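Local coordinates for amidase (PDB 5EWQ), which probably hydrolyses carboxylic amides to the acid and ammonia, as a member of the amidase signature family, at residues L440-N452 and P479-E493. Residues are numbered along the deposited sequence; the frame is centred on the assembly and turned at random.
Sequences LVEKGLDALVMIN and PVGAVFVGKQFGEKE
V449 lays its CG2 methyl over one face of the F484 ring, a CH-pi contact with CG2 3.8 Å from the ring centroid. The methyl sits toward the rim of the ring. Strands 447-451 and 479-485 are antiparallel neighbours in the mixed sheet at the centre of the amidase fold. V449 and F484 form a non-hydrogen-bonded pair, and their side chains lie side by side on the face covered by helix 491-503. There Y501 meets the F484 ring edge-to-face, and I497 packs on A447 and F484. The other face carries L448, M450, V483 and V485. M450 is selenomethionine. Its chain bends at chi3 (80°), which brings CE to 3.6 Å from V485 CG2 and 3.7 Å from V483 CG1. M450 and V483 exchange two backbone hydrogen bonds, and L448 N donates to V485 O. Just before strand 447-451, the carboxylates of D446 and E493 lie close together. K487 NZ, 4.4 Å from D446 OD1 and beyond a salt bridge, probably offsets some of their negative charge. D446 OD2 accepts a bond from K314 N. At the other end N452 grips G481 twice: N452 N donates to G481 O, and G481 N donates to N452 OD1 at 3.3 Å, almost in line with the amide carbonyl.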
ATOM      1  N   LEU A 440     -14.009 -12.775 -17.074  1.00 79.97           N
ATOM      2  CA  LEU A 440     -14.091 -11.331 -17.286  1.00 78.25           C
ATOM      3  C   LEU A 440     -14.504 -10.967 -18.711  1.00 85.03           C
ATOM      4  O   LEU A 440     -15.527 -10.312 -18.919  1.00 95.95           O
ATOM      5  CB  LEU A 440     -12.752 -10.665 -16.954  1.00 75.92           C
ATOM      6  CG  LEU A 440     -12.499 -10.260 -15.498  1.00 71.05           C
ATOM      7  CD1 LEU A 440     -12.315 -11.471 -14.600  1.00 72.13           C
ATOM      8  CD2 LEU A 440     -11.296  -9.336 -15.402  1.00 68.70           C
ATOM      9  N   VAL A 441     -13.710 -11.386 -19.690  1.00 84.02           N
ATOM     10  CA  VAL A 441     -13.963 -11.027 -21.082  1.00 90.59           C
ATOM     11  C   VAL A 441     -14.931 -11.991 -21.764  1.00 95.54           C
ATOM     12  O   VAL A 441     -15.891 -11.566 -22.410  1.00 94.72           O
ATOM     13  CB  VAL A 441     -12.653 -10.980 -21.894  1.00 91.17           C
ATOM     14  CG1 VAL A 441     -12.942 -10.684 -23.359  1.00 92.87           C
ATOM     15  CG2 VAL A 441     -11.707  -9.941 -21.312  1.00 89.23           C
ATOM     16  N   GLU A 442     -14.676 -13.287 -21.611  1.00 95.59           N
ATOM     17  CA  GLU A 442     -15.472 -14.315 -22.277  1.00 96.38           C
ATOM     18  C   GLU A 442     -16.929 -14.323 -21.819  1.00 97.08           C
ATOM     19  O   GLU A 442     -17.843 -14.319 -22.642  1.00100.78           O
ATOM     20  CB  GLU A 442     -14.850 -15.694 -22.046  1.00 96.47           C
ATOM     21  CG  GLU A 442     -15.702 -16.850 -22.547  1.00104.81           C
ATOM     22  CD  GLU A 442     -14.997 -18.186 -22.426  1.00107.44           C
ATOM     23  OE1 GLU A 442     -13.779 -18.244 -22.698  1.00103.16           O
ATOM     24  OE2 GLU A 442     -15.660 -19.179 -22.055  1.00110.28           O
ATOM     25  N   LYS A 443     -17.140 -14.332 -20.507  1.00 93.70           N
ATOM     26  CA  LYS A 443     -18.491 -14.400 -19.960  1.00 94.23           C
ATOM     27  C   LYS A 443     -19.047 -13.014 -19.638  1.00 96.81           C
ATOM     28  O   LYS A 443     -20.105 -12.886 -19.021  1.00 94.78           O
ATOM     29  CB  LYS A 443     -18.511 -15.292 -18.717  1.00 91.92           C
ATOM     30  CG  LYS A 443     -18.153 -16.741 -19.016  1.00 93.90           C
ATOM     31  CD  LYS A 443     -18.194 -17.612 -17.770  1.00 91.85           C
ATOM     32  CE  LYS A 443     -17.821 -19.051 -18.102  1.00 94.17           C
ATOM     33  NZ  LYS A 443     -17.846 -19.934 -16.904  1.00 93.97           N
ATOM     34  N   GLY A 444     -18.324 -11.981 -20.060  1.00 91.98           N
ATOM     35  CA  GLY A 444     -18.805 -10.612 -19.978  1.00 91.43           C
ATOM     36  C   GLY A 444     -18.926 -10.031 -18.582  1.00 89.10           C
ATOM     37  O   GLY A 444     -19.683  -9.084 -18.365  1.00 88.86           O
ATOM     38  N   LEU A 445     -18.181 -10.588 -17.634  1.00 90.88           N
ATOM     39  CA  LEU A 445     -18.189 -10.077 -16.267  1.00 82.83           C
ATOM     40  C   LEU A 445     -17.333  -8.821 -16.163  1.00 78.26           C
ATOM     41  O   LEU A 445     -16.213  -8.778 -16.673  1.00 80.10           O
ATOM     42  CB  LEU A 445     -17.691 -11.139 -15.285  1.00 78.28           C
ATOM     43  CG  LEU A 445     -18.695 -12.147 -14.716  1.00 81.35           C
ATOM     44  CD1 LEU A 445     -19.484 -12.854 -15.806  1.00 83.66           C
ATOM     45  CD2 LEU A 445     -17.966 -13.161 -13.858  1.00 77.18           C
ATOM     46  N   ASP A 446     -17.862  -7.799 -15.501  1.00 76.95           N
ATOM     47  CA  ASP A 446     -17.158  -6.528 -15.374  1.00 87.08           C
ATOM     48  C   ASP A 446     -16.038  -6.592 -14.339  1.00 79.55           C
ATOM     49  O   ASP A 446     -14.992  -5.965 -14.512  1.00 78.65           O
ATOM     50  CB  ASP A 446     -18.141  -5.411 -15.018  1.00 83.64           C
ATOM     51  CG  ASP A 446     -19.047  -5.045 -16.177  1.00 87.96           C
ATOM     52  OD1 ASP A 446     -18.536  -4.901 -17.308  1.00 89.42           O
ATOM     53  OD2 ASP A 446     -20.269  -4.909 -15.960  1.00 87.37           O
ATOM     54  N   ALA A 447     -16.257  -7.350 -13.269  1.00 75.92           N
ATOM     55  CA  ALA A 447     -15.264  -7.468 -12.207  1.00 76.24           C
ATOM     56  C   ALA A 447     -15.469  -8.722 -11.365  1.00 73.67           C
ATOM     57  O   ALA A 447     -16.533  -9.338 -11.396  1.00 66.89           O
ATOM     58  CB  ALA A 447     -15.293  -6.232 -11.319  1.00 76.41           C
ATOM     59  N   LEU A 448     -14.437  -9.090 -10.613  1.00 74.61           N
ATOM     60  CA  LEU A 448     -14.494 -10.234  -9.708  1.00 72.01           C
ATOM     61  C   LEU A 448     -14.179  -9.796  -8.282  1.00 65.52           C
ATOM     62  O   LEU A 448     -13.184  -9.113  -8.045  1.00 72.08           O
ATOM     63  CB  LEU A 448     -13.516 -11.324 -10.153  1.00 66.54           C
ATOM     64  CG  LEU A 448     -14.056 -12.507 -10.959  1.00 70.00           C
ATOM     65  CD1 LEU A 448     -14.903 -12.043 -12.131  1.00 68.17           C
ATOM     66  CD2 LEU A 448     -12.908 -13.378 -11.446  1.00 65.52           C
ATOM     67  N   VAL A 449     -15.024 -10.189  -7.334  1.00 57.87           N
ATOM     68  CA  VAL A 449     -14.828  -9.802  -5.941  1.00 58.51           C
ATOM     69  C   VAL A 449     -14.400 -10.999  -5.087  1.00 59.59           C
ATOM     70  O   VAL A 449     -14.854 -12.124  -5.297  1.00 64.31           O
ATOM     71  CB  VAL A 449     -16.111  -9.160  -5.350  1.00 55.68           C
ATOM     72  CG1 VAL A 449     -17.248 -10.172  -5.283  1.00 59.17           C
ATOM     73  CG2 VAL A 449     -15.835  -8.561  -3.977  1.00 52.79           C
HETATM   74  N   MSE A 450     -13.505 -10.750  -4.137  1.00 53.29           N
HETATM   75  CA  MSE A 450     -13.000 -11.800  -3.261  1.00 50.42           C
HETATM   76  C   MSE A 450     -13.014 -11.348  -1.806  1.00 48.18           C
HETATM   77  O   MSE A 450     -13.166 -10.160  -1.518  1.00 47.09           O
HETATM   78  CB  MSE A 450     -11.581 -12.200  -3.665  1.00 49.64           C
HETATM   79  CG  MSE A 450     -10.501 -11.357  -3.005  1.00 46.78           C
HETATM   80 SE   MSE A 450      -8.713 -11.692  -3.701  0.77 63.51          SE
HETATM   81  CE  MSE A 450      -8.835 -10.625  -5.322  1.00 54.22           C
ATOM     82  N   ILE A 451     -12.856 -12.299  -0.891  1.00 47.75           N
ATOM     83  CA  ILE A 451     -12.710 -11.981   0.523  1.00 45.75           C
ATOM     84  C   ILE A 451     -11.233 -11.980   0.905  1.00 56.05           C
ATOM     85  O   ILE A 451     -10.545 -12.987   0.738  1.00 57.53           O
ATOM     86  CB  ILE A 451     -13.471 -12.977   1.417  1.00 46.71           C
ATOM     87  CG1 ILE A 451     -14.974 -12.894   1.146  1.00 48.80           C
ATOM     88  CG2 ILE A 451     -13.183 -12.705   2.884  1.00 44.78           C
ATOM     89  CD1 ILE A 451     -15.805 -13.788   2.039  1.00 50.31           C
ATOM     90  N   ASN A 452     -10.759 -10.844   1.411  1.00 47.34           N
ATOM     91  CA  ASN A 452      -9.353 -10.661   1.766  1.00 39.62           C
ATOM     92  C   ASN A 452      -8.417 -10.959   0.596  1.00 44.04           C
ATOM     93  O   ASN A 452      -8.607 -10.444  -0.504  1.00 40.98           O
ATOM     94  CB  ASN A 452      -8.985 -11.530   2.971  1.00 38.94           C
ATOM     95  CG  ASN A 452      -9.766 -11.160   4.217  1.00 53.05           C
ATOM     96  OD1 ASN A 452     -10.220 -10.025   4.363  1.00 51.32           O
ATOM     97  ND2 ASN A 452      -9.925 -12.117   5.123  1.00 58.24           N
ATOM     98  N   PRO A 479     -11.129  -7.041  11.054  1.00 34.90           N
ATOM     99  CA  PRO A 479     -11.474  -6.428   9.766  1.00 43.91           C
ATOM    100  C   PRO A 479     -11.466  -7.415   8.600  1.00 35.43           C
ATOM    101  O   PRO A 479     -10.548  -8.223   8.467  1.00 34.87           O
ATOM    102  CB  PRO A 479     -10.384  -5.367   9.582  1.00 32.97           C
ATOM    103  CG  PRO A 479      -9.937  -5.048  10.966  1.00 32.04           C
ATOM    104  CD  PRO A 479     -10.003  -6.349  11.705  1.00 32.51           C
ATOM    105  N   VAL A 480     -12.499  -7.339   7.766  1.00 36.97           N
ATOM    106  CA  VAL A 480     -12.580  -8.146   6.556  1.00 42.58           C
ATOM    107  C   VAL A 480     -12.883  -7.247   5.365  1.00 53.70           C
ATOM    108  O   VAL A 480     -13.853  -6.489   5.383  1.00 58.39           O
ATOM    109  CB  VAL A 480     -13.663  -9.238   6.666  1.00 42.00           C
ATOM    110  CG1 VAL A 480     -13.915  -9.879   5.309  1.00 41.58           C
ATOM    111  CG2 VAL A 480     -13.259 -10.286   7.694  1.00 39.76           C
ATOM    112  N   GLY A 481     -12.049  -7.325   4.335  1.00 50.75           N
ATOM    113  CA  GLY A 481     -12.219  -6.488   3.164  1.00 43.52           C
ATOM    114  C   GLY A 481     -12.677  -7.255   1.939  1.00 49.72           C
ATOM    115  O   GLY A 481     -12.519  -8.473   1.855  1.00 42.30           O
ATOM    116  N   ALA A 482     -13.257  -6.531   0.989  1.00 57.02           N
ATOM    117  CA  ALA A 482     -13.662  -7.110  -0.283  1.00 49.42           C
ATOM    118  C   ALA A 482     -12.776  -6.572  -1.399  1.00 45.48           C
ATOM    119  O   ALA A 482     -12.841  -5.391  -1.738  1.00 53.51           O
ATOM    120  CB  ALA A 482     -15.123  -6.813  -0.568  1.00 46.64           C
ATOM    121  N   VAL A 483     -11.944  -7.441  -1.963  1.00 51.15           N
ATOM    122  CA  VAL A 483     -11.009  -7.031  -3.005  1.00 46.49           C
ATOM    123  C   VAL A 483     -11.552  -7.346  -4.394  1.00 47.22           C
ATOM    124  O   VAL A 483     -11.884  -8.491  -4.699  1.00 56.20           O
ATOM    125  CB  VAL A 483      -9.640  -7.711  -2.829  1.00 48.77           C
ATOM    126  CG1 VAL A 483      -8.675  -7.240  -3.906  1.00 47.00           C
ATOM    127  CG2 VAL A 483      -9.083  -7.422  -1.447  1.00 42.28           C
ATOM    128  N   PHE A 484     -11.635  -6.318  -5.234  1.00 53.64           N
ATOM    129  CA  PHE A 484     -12.198  -6.457  -6.572  1.00 53.91           C
ATOM    130  C   PHE A 484     -11.118  -6.633  -7.636  1.00 53.29           C
ATOM    131  O   PHE A 484     -10.128  -5.903  -7.653  1.00 55.42           O
ATOM    132  CB  PHE A 484     -13.062  -5.240  -6.915  1.00 52.01           C
ATOM    133  CG  PHE A 484     -14.288  -5.104  -6.059  1.00 52.25           C
ATOM    134  CD1 PHE A 484     -14.226  -4.467  -4.831  1.00 50.13           C
ATOM    135  CD2 PHE A 484     -15.507  -5.607  -6.486  1.00 56.12           C
ATOM    136  CE1 PHE A 484     -15.353  -4.340  -4.042  1.00 50.56           C
ATOM    137  CE2 PHE A 484     -16.637  -5.483  -5.701  1.00 55.16           C
ATOM    138  CZ  PHE A 484     -16.560  -4.848  -4.477  1.00 53.06           C
ATOM    139  N   VAL A 485     -11.318  -7.603  -8.523  1.00 61.39           N
ATOM    140  CA  VAL A 485     -10.424  -7.799  -9.659  1.00 55.17           C
ATOM    141  C   VAL A 485     -11.029  -7.198 -10.921  1.00 62.40           C
ATOM    142  O   VAL A 485     -12.082  -7.635 -11.384  1.00 72.66           O
ATOM    143  CB  VAL A 485     -10.126  -9.289  -9.910  1.00 55.76           C
ATOM    144  CG1 VAL A 485      -9.369  -9.466 -11.217  1.00 57.58           C
ATOM    145  CG2 VAL A 485      -9.339  -9.872  -8.755  1.00 53.21           C
ATOM    146  N   GLY A 486     -10.358  -6.194 -11.474  1.00 62.67           N
ATOM    147  CA  GLY A 486     -10.822  -5.550 -12.688  1.00 68.66           C
ATOM    148  C   GLY A 486     -10.118  -6.083 -13.918  1.00 62.12           C
ATOM    149  O   GLY A 486      -9.182  -6.875 -13.813  1.00 61.19           O
ATOM    150  N   LYS A 487     -10.572  -5.651 -15.090  1.00 70.82           N
ATOM    151  CA  LYS A 487      -9.958  -6.067 -16.344  1.00 69.06           C
ATOM    152  C   LYS A 487      -8.723  -5.222 -16.644  1.00 69.07           C
ATOM    153  O   LYS A 487      -8.535  -4.159 -16.052  1.00 69.67           O
ATOM    154  CB  LYS A 487     -10.969  -5.977 -17.490  1.00 81.97           C
ATOM    155  CG  LYS A 487     -11.744  -4.672 -17.541  1.00 80.61           C
ATOM    156  CD  LYS A 487     -13.212  -4.921 -17.857  1.00 79.07           C
ATOM    157  CE  LYS A 487     -13.380  -5.720 -19.139  1.00 86.70           C
ATOM    158  NZ  LYS A 487     -14.811  -6.018 -19.423  1.00 81.53           N
ATOM    159  N   GLN A 488      -7.890  -5.708 -17.561  1.00 73.16           N
ATOM    160  CA  GLN A 488      -6.608  -5.079 -17.878  1.00 72.30           C
ATOM    161  C   GLN A 488      -6.744  -3.601 -18.232  1.00 72.97           C
ATOM    162  O   GLN A 488      -7.582  -3.226 -19.054  1.00 89.26           O
ATOM    163  CB  GLN A 488      -5.926  -5.823 -19.028  1.00 69.85           C
ATOM    164  N   PHE A 489      -5.917  -2.776 -17.593  1.00 65.34           N
ATOM    165  CA  PHE A 489      -5.913  -1.328 -17.795  1.00 75.32           C
ATOM    166  C   PHE A 489      -7.274  -0.705 -17.496  1.00 81.51           C
ATOM    167  O   PHE A 489      -7.622   0.339 -18.046  1.00 88.33           O
ATOM    168  CB  PHE A 489      -5.484  -0.982 -19.225  1.00 81.34           C
ATOM    169  CG  PHE A 489      -4.154  -1.560 -19.618  1.00 86.33           C
ATOM    170  CD1 PHE A 489      -2.979  -0.874 -19.352  1.00 84.15           C
ATOM    171  CD2 PHE A 489      -4.077  -2.786 -20.257  1.00 87.84           C
ATOM    172  CE1 PHE A 489      -1.753  -1.403 -19.714  1.00 80.06           C
ATOM    173  CE2 PHE A 489      -2.855  -3.320 -20.622  1.00 83.60           C
ATOM    174  CZ  PHE A 489      -1.692  -2.628 -20.350  1.00 80.79           C
ATOM    175  N   GLY A 490      -8.038  -1.348 -16.617  1.00 84.39           N
ATOM    176  CA  GLY A 490      -9.378  -0.892 -16.300  1.00 84.93           C
ATOM    177  C   GLY A 490      -9.510  -0.324 -14.901  1.00 77.21           C
ATOM    178  O   GLY A 490     -10.457  -0.639 -14.183  1.00 79.92           O
ATOM    179  N   GLU A 491      -8.557   0.519 -14.514  1.00 74.20           N
ATOM    180  CA  GLU A 491      -8.601   1.173 -13.211  1.00 74.18           C
ATOM    181  C   GLU A 491      -9.778   2.137 -13.122  1.00 78.29           C
ATOM    182  O   GLU A 491     -10.322   2.369 -12.042  1.00 79.95           O
ATOM    183  CB  GLU A 491      -7.292   1.919 -12.935  1.00 69.39           C
ATOM    184  CG  GLU A 491      -6.126   1.030 -12.525  1.00 74.33           C
ATOM    185  CD  GLU A 491      -5.461   0.334 -13.699  1.00 82.16           C
ATOM    186  OE1 GLU A 491      -5.995   0.405 -14.827  1.00 85.17           O
ATOM    187  OE2 GLU A 491      -4.395  -0.281 -13.493  1.00 83.37           O
ATOM    188  N   LYS A 492     -10.164   2.696 -14.265  1.00 80.45           N
ATOM    189  CA  LYS A 492     -11.278   3.634 -14.326  1.00 79.91           C
ATOM    190  C   LYS A 492     -12.591   2.960 -13.948  1.00 81.44           C
ATOM    191  O   LYS A 492     -13.415   3.538 -13.239  1.00 75.98           O
ATOM    192  CB  LYS A 492     -11.388   4.247 -15.725  1.00 75.02           C
ATOM    193  N   GLU A 493     -12.779   1.732 -14.419  1.00 81.16           N
ATOM    194  CA  GLU A 493     -13.999   0.986 -14.135  1.00 81.62           C
ATOM    195  C   GLU A 493     -13.967   0.402 -12.726  1.00 82.28           C
ATOM    196  O   GLU A 493     -15.004   0.276 -12.076  1.00 86.57           O
ATOM    197  CB  GLU A 493     -14.203  -0.125 -15.166  1.00 81.24           C
ATOM    198  CG  GLU A 493     -15.560  -0.806 -15.081  1.00 97.73           C
ATOM    199  CD  GLU A 493     -15.752  -1.864 -16.150  1.00103.62           C
ATOM    200  OE1 GLU A 493     -16.896  -2.330 -16.328  1.00102.14           O
ATOM    201  OE2 GLU A 493     -14.756  -2.231 -16.810  1.00104.09           O
TER